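Local coordinates for RagA protein (PDB 6SLN) that probably imports peptides across the outer membrane of Porphyromonas gingivalis as a TonB-dependent receptor, and holds a bound peptide in this structure, at residues Y381-F392 and V978-S986; G806-G814 and V823-L832. All blocks are in the same frame, centred on the assembly; numbering follows the deposited sequence.

Interaction 1 (Y381-F392 and V978-S986); sequences YFGKYYMGSGTF and VGKNQYPNS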
# COMPACT_ATOMS: atom_id res chain seq x y z
N TYR A 381 -10.75 5.49 -21.52
CA TYR A 381 -10.47 6.54 -22.49
C TYR A 381 -11.73 7.10 -23.10
O TYR A 381 -11.69 8.21 -23.65
CB TYR A 381 -9.53 6.03 -23.59
CG TYR A 381 -8.11 5.89 -23.10
CD1 TYR A 381 -7.49 6.93 -22.42
CD2 TYR A 381 -7.40 4.72 -23.29
CE1 TYR A 381 -6.20 6.82 -21.97
CE2 TYR A 381 -6.10 4.59 -22.83
CZ TYR A 381 -5.51 5.65 -22.17
OH TYR A 381 -4.22 5.53 -21.71
N PHE A 382 -12.84 6.38 -22.98
CA PHE A 382 -14.10 6.82 -23.54
C PHE A 382 -14.54 8.14 -22.92
O PHE A 382 -14.20 8.47 -21.78
CB PHE A 382 -15.16 5.74 -23.36
CG PHE A 382 -14.96 4.56 -24.30
CD1 PHE A 382 -15.55 4.56 -25.54
CD2 PHE A 382 -14.17 3.49 -23.93
CE1 PHE A 382 -15.38 3.51 -26.40
CE2 PHE A 382 -13.99 2.44 -24.79
CZ PHE A 382 -14.59 2.46 -26.03
N GLY A 383 -15.28 8.92 -23.70
CA GLY A 383 -15.65 10.25 -23.29
C GLY A 383 -14.55 11.27 -23.44
O GLY A 383 -14.85 12.46 -23.39
N LYS A 384 -13.31 10.86 -23.63
CA LYS A 384 -12.24 11.77 -24.00
C LYS A 384 -11.85 11.54 -25.47
O LYS A 384 -12.25 10.55 -26.09
CB LYS A 384 -11.04 11.59 -23.07
CG LYS A 384 -11.26 12.21 -21.72
CD LYS A 384 -10.11 11.96 -20.75
CE LYS A 384 -10.04 10.51 -20.33
NZ LYS A 384 -8.80 10.24 -19.54
N TYR A 385 -11.11 12.50 -26.02
CA TYR A 385 -10.85 12.58 -27.46
C TYR A 385 -9.38 12.27 -27.67
O TYR A 385 -8.52 13.16 -27.63
CB TYR A 385 -11.24 13.95 -28.06
CG TYR A 385 -12.70 14.03 -28.39
CD1 TYR A 385 -13.22 13.35 -29.47
CD2 TYR A 385 -13.56 14.77 -27.60
CE1 TYR A 385 -14.58 13.42 -29.77
CE2 TYR A 385 -14.92 14.85 -27.89
CZ TYR A 385 -15.42 14.18 -28.96
OH TYR A 385 -16.77 14.27 -29.22
N TYR A 386 -9.09 11.00 -27.91
CA TYR A 386 -7.75 10.53 -28.22
C TYR A 386 -7.79 9.91 -29.61
O TYR A 386 -8.69 9.11 -29.91
CB TYR A 386 -7.31 9.48 -27.21
CG TYR A 386 -7.08 9.97 -25.80
CD1 TYR A 386 -5.89 10.62 -25.46
CD2 TYR A 386 -8.01 9.73 -24.79
CE1 TYR A 386 -5.65 11.04 -24.18
CE2 TYR A 386 -7.78 10.15 -23.49
CZ TYR A 386 -6.59 10.80 -23.19
OH TYR A 386 -6.33 11.24 -21.91
N MET A 387 -6.83 10.28 -30.46
CA MET A 387 -6.80 9.66 -31.78
C MET A 387 -6.69 8.15 -31.68
O MET A 387 -5.91 7.61 -30.88
CB MET A 387 -5.63 10.17 -32.60
CG MET A 387 -5.84 9.87 -34.05
SD MET A 387 -5.44 11.33 -34.98
CE MET A 387 -3.73 11.58 -34.50
N GLY A 388 -7.49 7.47 -32.48
CA GLY A 388 -7.50 6.03 -32.52
C GLY A 388 -8.32 5.37 -31.44
O GLY A 388 -8.46 4.14 -31.47
N SER A 389 -8.89 6.13 -30.51
CA SER A 389 -9.61 5.54 -29.39
C SER A 389 -11.12 5.67 -29.56
O SER A 389 -11.62 6.67 -30.08
CB SER A 389 -9.16 6.19 -28.09
OG SER A 389 -10.03 5.84 -27.02
N GLY A 390 -11.85 4.64 -29.15
CA GLY A 390 -13.28 4.71 -28.96
C GLY A 390 -14.08 4.87 -30.23
O GLY A 390 -13.56 4.80 -31.35
N THR A 391 -15.38 5.07 -30.04
CA THR A 391 -16.24 5.33 -31.19
C THR A 391 -15.77 6.56 -31.94
O THR A 391 -15.96 6.66 -33.16
CB THR A 391 -17.68 5.51 -30.76
OG1 THR A 391 -17.72 6.39 -29.64
CG2 THR A 391 -18.30 4.18 -30.39
N PHE A 392 -15.14 7.49 -31.24
CA PHE A 392 -14.50 8.62 -31.90
C PHE A 392 -13.48 8.14 -32.93
O PHE A 392 -13.46 8.62 -34.07
CB PHE A 392 -13.83 9.52 -30.87
CG PHE A 392 -12.93 10.54 -31.47
CD1 PHE A 392 -13.46 11.58 -32.22
CD2 PHE A 392 -11.57 10.46 -31.32
CE1 PHE A 392 -12.64 12.54 -32.78
CE2 PHE A 392 -10.73 11.41 -31.88
CZ PHE A 392 -11.28 12.46 -32.62
N VAL A 978 -23.59 16.83 -23.54
CA VAL A 978 -22.77 16.52 -24.70
C VAL A 978 -22.59 15.01 -24.78
O VAL A 978 -22.28 14.36 -23.78
CB VAL A 978 -21.41 17.23 -24.66
CG1 VAL A 978 -20.67 16.89 -23.39
CG2 VAL A 978 -20.59 16.85 -25.86
N GLY A 979 -22.87 14.45 -25.97
CA GLY A 979 -22.40 13.13 -26.33
C GLY A 979 -21.04 13.28 -26.97
O GLY A 979 -20.86 14.10 -27.87
N LYS A 980 -20.06 12.54 -26.46
CA LYS A 980 -18.71 12.64 -27.01
C LYS A 980 -17.96 11.34 -26.73
O LYS A 980 -17.98 10.86 -25.59
CB LYS A 980 -17.97 13.84 -26.42
CG LYS A 980 -18.02 13.90 -24.90
CD LYS A 980 -16.97 14.83 -24.33
CE LYS A 980 -16.95 14.74 -22.79
NZ LYS A 980 -16.46 16.00 -22.10
N ASN A 981 -17.28 10.82 -27.76
CA ASN A 981 -16.63 9.52 -27.74
C ASN A 981 -17.38 8.52 -26.86
O ASN A 981 -16.84 8.02 -25.86
CB ASN A 981 -15.17 9.64 -27.28
CG ASN A 981 -14.39 8.33 -27.47
OD1 ASN A 981 -14.62 7.59 -28.43
ND2 ASN A 981 -13.49 8.04 -26.55
N GLN A 982 -18.62 8.23 -27.23
CA GLN A 982 -19.46 7.39 -26.39
C GLN A 982 -18.94 5.95 -26.35
O GLN A 982 -18.48 5.41 -27.36
CB GLN A 982 -20.90 7.40 -26.89
CG GLN A 982 -21.46 8.78 -27.13
CD GLN A 982 -22.76 8.72 -27.91
OE1 GLN A 982 -22.84 8.06 -28.95
NE2 GLN A 982 -23.79 9.39 -27.41
N TYR A 983 -18.98 5.36 -25.16
CA TYR A 983 -19.01 3.92 -25.02
C TYR A 983 -20.49 3.55 -25.14
O TYR A 983 -21.23 3.66 -24.16
CB TYR A 983 -18.40 3.46 -23.69
CG TYR A 983 -18.07 1.98 -23.62
CD1 TYR A 983 -18.97 1.02 -24.12
CD2 TYR A 983 -16.89 1.53 -23.06
CE1 TYR A 983 -18.68 -0.33 -24.07
CE2 TYR A 983 -16.58 0.16 -23.02
CZ TYR A 983 -17.49 -0.77 -23.52
OH TYR A 983 -17.22 -2.13 -23.49
N PRO A 984 -20.96 3.16 -26.32
CA PRO A 984 -22.42 3.02 -26.52
C PRO A 984 -22.99 1.91 -25.65
O PRO A 984 -22.30 0.96 -25.29
CB PRO A 984 -22.55 2.69 -28.01
CG PRO A 984 -21.17 2.96 -28.61
CD PRO A 984 -20.19 2.78 -27.52
N ASN A 985 -24.27 2.04 -25.30
CA ASN A 985 -24.94 0.91 -24.69
C ASN A 985 -24.96 -0.25 -25.67
O ASN A 985 -24.76 -0.09 -26.88
CB ASN A 985 -26.37 1.26 -24.28
CG ASN A 985 -26.44 1.97 -22.94
OD1 ASN A 985 -26.09 1.40 -21.90
ND2 ASN A 985 -26.88 3.22 -22.96
N SER A 986 -25.18 -1.44 -25.14
CA SER A 986 -25.01 -2.65 -25.93
C SER A 986 -26.36 -3.29 -26.22
O SER A 986 -27.38 -2.97 -25.59
CB SER A 986 -24.11 -3.64 -25.20
OG SER A 986 -24.53 -3.77 -23.86
O HOH W 1 -19.28 8.88 -29.90

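Interaction 2 (G806-G814 and V823-L832); sequences GKQLWYVPG and VTTSQYSADL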
# COMPACT_ATOMS: atom_id res chain seq x y z
N GLY A 806 -19.78 31.47 -49.11
CA GLY A 806 -19.48 30.23 -48.43
C GLY A 806 -19.25 30.36 -46.94
O GLY A 806 -18.82 29.39 -46.31
N LYS A 807 -19.54 31.52 -46.35
CA LYS A 807 -19.27 31.71 -44.93
C LYS A 807 -20.45 31.25 -44.09
O LYS A 807 -21.60 31.29 -44.52
CB LYS A 807 -18.97 33.19 -44.65
CG LYS A 807 -17.66 33.68 -45.25
CD LYS A 807 -17.38 35.13 -44.84
CE LYS A 807 -15.93 35.52 -45.12
NZ LYS A 807 -15.28 34.60 -46.13
N GLN A 808 -20.15 30.82 -42.88
CA GLN A 808 -21.19 30.44 -41.94
C GLN A 808 -21.93 31.67 -41.43
O GLN A 808 -21.40 32.78 -41.39
CB GLN A 808 -20.59 29.66 -40.77
CG GLN A 808 -19.92 28.40 -41.21
CD GLN A 808 -19.55 27.55 -40.06
OE1 GLN A 808 -18.50 27.74 -39.45
NE2 GLN A 808 -20.41 26.59 -39.74
N LEU A 809 -23.17 31.44 -41.02
CA LEU A 809 -24.07 32.51 -40.63
C LEU A 809 -24.79 32.14 -39.34
O LEU A 809 -25.14 30.97 -39.12
CB LEU A 809 -25.08 32.80 -41.75
CG LEU A 809 -24.55 33.59 -42.96
CD1 LEU A 809 -25.67 34.09 -43.87
CD2 LEU A 809 -23.68 34.75 -42.51
N TRP A 810 -24.98 33.13 -38.48
CA TRP A 810 -25.77 32.97 -37.27
C TRP A 810 -26.78 34.10 -37.17
O TRP A 810 -26.57 35.20 -37.67
CB TRP A 810 -24.87 32.95 -36.01
CG TRP A 810 -23.87 31.85 -36.03
CD1 TRP A 810 -24.00 30.61 -35.49
CD2 TRP A 810 -22.58 31.89 -36.65
NE1 TRP A 810 -22.86 29.86 -35.72
CE2 TRP A 810 -21.97 30.63 -36.44
CE3 TRP A 810 -21.87 32.86 -37.37
CZ2 TRP A 810 -20.70 30.32 -36.91
CZ3 TRP A 810 -20.61 32.56 -37.84
CH2 TRP A 810 -20.04 31.29 -37.61
N TYR A 811 -27.90 33.80 -36.52
CA TYR A 811 -28.87 34.85 -36.25
C TYR A 811 -28.40 35.71 -35.10
O TYR A 811 -27.75 35.24 -34.16
CB TYR A 811 -30.24 34.27 -35.93
CG TYR A 811 -30.88 33.52 -37.07
CD1 TYR A 811 -31.18 34.17 -38.27
CD2 TYR A 811 -31.18 32.16 -36.96
CE1 TYR A 811 -31.76 33.48 -39.32
CE2 TYR A 811 -31.77 31.46 -38.00
CZ TYR A 811 -32.05 32.13 -39.18
OH TYR A 811 -32.63 31.44 -40.20
N VAL A 812 -28.73 37.00 -35.18
CA VAL A 812 -28.47 37.94 -34.11
C VAL A 812 -29.73 37.99 -33.21
O VAL A 812 -30.77 38.46 -33.69
CB VAL A 812 -28.14 39.33 -34.66
CG1 VAL A 812 -27.53 40.20 -33.57
CG2 VAL A 812 -27.22 39.18 -35.88
N PRO A 813 -29.65 37.51 -31.98
CA PRO A 813 -30.87 37.43 -31.16
C PRO A 813 -31.54 38.79 -31.01
O PRO A 813 -30.89 39.81 -30.75
CB PRO A 813 -30.36 36.90 -29.81
CG PRO A 813 -28.87 37.03 -29.87
CD PRO A 813 -28.48 36.95 -31.30
N GLY A 814 -32.85 38.79 -31.20
CA GLY A 814 -33.66 40.00 -31.17
C GLY A 814 -33.79 40.70 -32.50
O GLY A 814 -34.90 41.02 -32.93
N VAL A 823 -32.04 38.80 -38.56
CA VAL A 823 -30.77 39.33 -39.06
C VAL A 823 -29.70 38.27 -38.87
O VAL A 823 -29.65 37.58 -37.85
CB VAL A 823 -30.39 40.63 -38.32
CG1 VAL A 823 -28.98 41.07 -38.71
CG2 VAL A 823 -31.39 41.73 -38.62
N THR A 824 -28.83 38.14 -39.87
CA THR A 824 -27.73 37.20 -39.83
C THR A 824 -26.41 37.96 -39.79
O THR A 824 -26.33 39.14 -40.10
CB THR A 824 -27.77 36.24 -41.04
OG1 THR A 824 -27.54 36.96 -42.27
CG2 THR A 824 -29.11 35.53 -41.11
N THR A 825 -25.36 37.25 -39.37
CA THR A 825 -24.03 37.83 -39.41
C THR A 825 -23.03 36.74 -39.76
O THR A 825 -23.25 35.56 -39.45
CB THR A 825 -23.68 38.50 -38.07
OG1 THR A 825 -22.42 39.14 -38.18
CG2 THR A 825 -23.63 37.47 -36.95
N SER A 826 -21.95 37.13 -40.44
CA SER A 826 -20.83 36.21 -40.63
C SER A 826 -19.79 36.30 -39.51
O SER A 826 -19.06 35.31 -39.29
CB SER A 826 -20.14 36.47 -41.97
OG SER A 826 -19.01 37.30 -41.81
N GLN A 827 -19.69 37.43 -38.80
CA GLN A 827 -18.77 37.56 -37.68
C GLN A 827 -19.40 36.90 -36.45
O GLN A 827 -20.40 37.40 -35.92
CB GLN A 827 -18.44 39.02 -37.40
CG GLN A 827 -17.97 39.81 -38.62
CD GLN A 827 -16.91 40.85 -38.28
OE1 GLN A 827 -16.92 41.43 -37.20
NE2 GLN A 827 -16.00 41.09 -39.22
N TYR A 828 -18.82 35.78 -36.01
CA TYR A 828 -19.28 35.06 -34.84
C TYR A 828 -18.68 35.66 -33.57
O TYR A 828 -17.50 36.04 -33.54
CB TYR A 828 -18.91 33.57 -34.93
CG TYR A 828 -19.35 32.77 -33.73
CD1 TYR A 828 -20.66 32.33 -33.61
CD2 TYR A 828 -18.47 32.49 -32.68
CE1 TYR A 828 -21.09 31.63 -32.49
CE2 TYR A 828 -18.89 31.78 -31.55
CZ TYR A 828 -20.20 31.35 -31.47
OH TYR A 828 -20.66 30.63 -30.38
N SER A 829 -19.48 35.73 -32.50
CA SER A 829 -18.94 36.10 -31.20
C SER A 829 -19.79 35.49 -30.10
O SER A 829 -20.90 35.01 -30.33
CB SER A 829 -18.87 37.61 -31.00
OG SER A 829 -20.08 38.06 -30.41
N ALA A 830 -19.24 35.55 -28.87
CA ALA A 830 -19.95 35.11 -27.68
C ALA A 830 -21.37 35.66 -27.62
O ALA A 830 -22.29 34.97 -27.15
CB ALA A 830 -19.19 35.56 -26.43
N ASP A 831 -21.57 36.88 -28.12
CA ASP A 831 -22.81 37.61 -27.88
C ASP A 831 -23.98 37.05 -28.67
O ASP A 831 -25.13 37.37 -28.34
CB ASP A 831 -22.58 39.08 -28.20
CG ASP A 831 -21.21 39.56 -27.73
OD1 ASP A 831 -20.80 39.21 -26.60
OD2 ASP A 831 -20.55 40.30 -28.49
N LEU A 832 -23.74 36.22 -29.68
CA LEU A 832 -24.86 35.66 -30.42
C LEU A 832 -25.55 34.54 -29.67
O LEU A 832 -26.56 34.02 -30.16
CB LEU A 832 -24.41 35.14 -31.78
CG LEU A 832 -23.72 36.19 -32.63
CD1 LEU A 832 -22.89 35.50 -33.71
CD2 LEU A 832 -24.76 37.15 -33.24
O HOH W 2 -18.57 33.13 -41.24

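Interaction 1 (Y381-F392 and V978-S986)
Gly383 N donates to Asn981 O at 2.8 Å (N-H...O angle 156°) where the two segments have their nearest CA atoms, Gly383 CA and Asn981 CA, 4.6 Å apart, inside the type II turn that Tyr381 to Lys384 form. Asn981 buries the largest share of any residue. Its carboxamide is directed into the 381-392 loop because CG stands anti to the backbone N (chi1 -171°). OD1 accepts from Phe392 N at 2.9 Å and nearly straight, while ND2 makes a weak hydrogen bond to Lys384 O. One buried amide therefore joins the turn at Lys384 to Phe392 in helix 390-396. Next along, Thr391 OG1 donates to Gln982 O at 2.6 Å, in the carbonyl plane and on a lone pair, and accepts from a water that in turn accepts from Gln982 N. The Thr391 methyl CG2 meets Pro984 CG tip to tip. On another flank the Phe382 ring receives Tyr983 over one face: CB of Tyr983 lies 3.9 Å from its centroid, and the two ring planes are inclined at 44°. Tyr385 packs its ring obliquely on Lys980 CB, and its OH hydrogen-bonds Asp875, which also accepts from Asn981 N. Lys980 NZ hydrogen-bonds a polar side chain and the backbone of the bound peptide. Helix 874-879 packs on Tyr385, Phe392 and Lys980, while Phe970 touches Thr391 and Gln982; helix 390-396 leads onward.

Interaction 2 (G806-G814 and V823-L832)
Trp810 and Thr825 form an antiparallel hydrogen-bonded pair: Trp810 N donates to Thr825 O at 3.1 Å, and Thr825 N returns the bond to Trp810 O. Val812 N adds a bond to Val823 O at 2.9 Å. The short strand axes run at 137° to each other, well short of strict antiparallel. Packing is tightest around the Trp810 indole. Tyr828 sends an edge toward one face, and the ring planes meet at 55°. CD1 of Tyr828 stands over the centre of the indole, 3.5 Å above its plane, and CB of Tyr828 over its six-membered ring, 3.8 Å from the centroid, while Ser826 O lies at the indole edge, in plane. Asp917 accepts from NE1, which further fixes the indole's rotation. Beside it Leu832 puts CD1 on Trp810 CB and CD2 against Val812, with Pro813 CD alongside. The other side is looser. Tyr811 and Thr824, a non-hydrogen-bonded pair, meet through CD1 and CG2 at 3.8 Å, and both are partly exposed. At the Lys807 end, exposed Ser826 approaches the lysine loosely, its OG 4.1 Å from Lys807 CD, and a water bridges Gln808 O to Ser826 O. These features are those of a twisted beta-hairpin within a small antiparallel sheet, in which strand 792-802 flanks 807-812 on its other edge.

In the fold
The two contacts are separate: their centres lie 31 Å apart and their nearest atoms about 15 Å, without touching. Along the chain, both segments of interaction 2 fall between the two segments of interaction 1, which are 586 residues apart, whereas those of interaction 2 are only 9 apart. Interaction 1 is the more central, 16 Å from the chain centre against 37 Å for interaction 2, and more buried. It is also the one at the ligand: seven of its residues are within reach of the bound peptide. Interaction 2 instead reaches another protein's chain, through Ala830 and Asp831. Neither includes any residue lining the phospholipid pocket, such as Phe501 or His523.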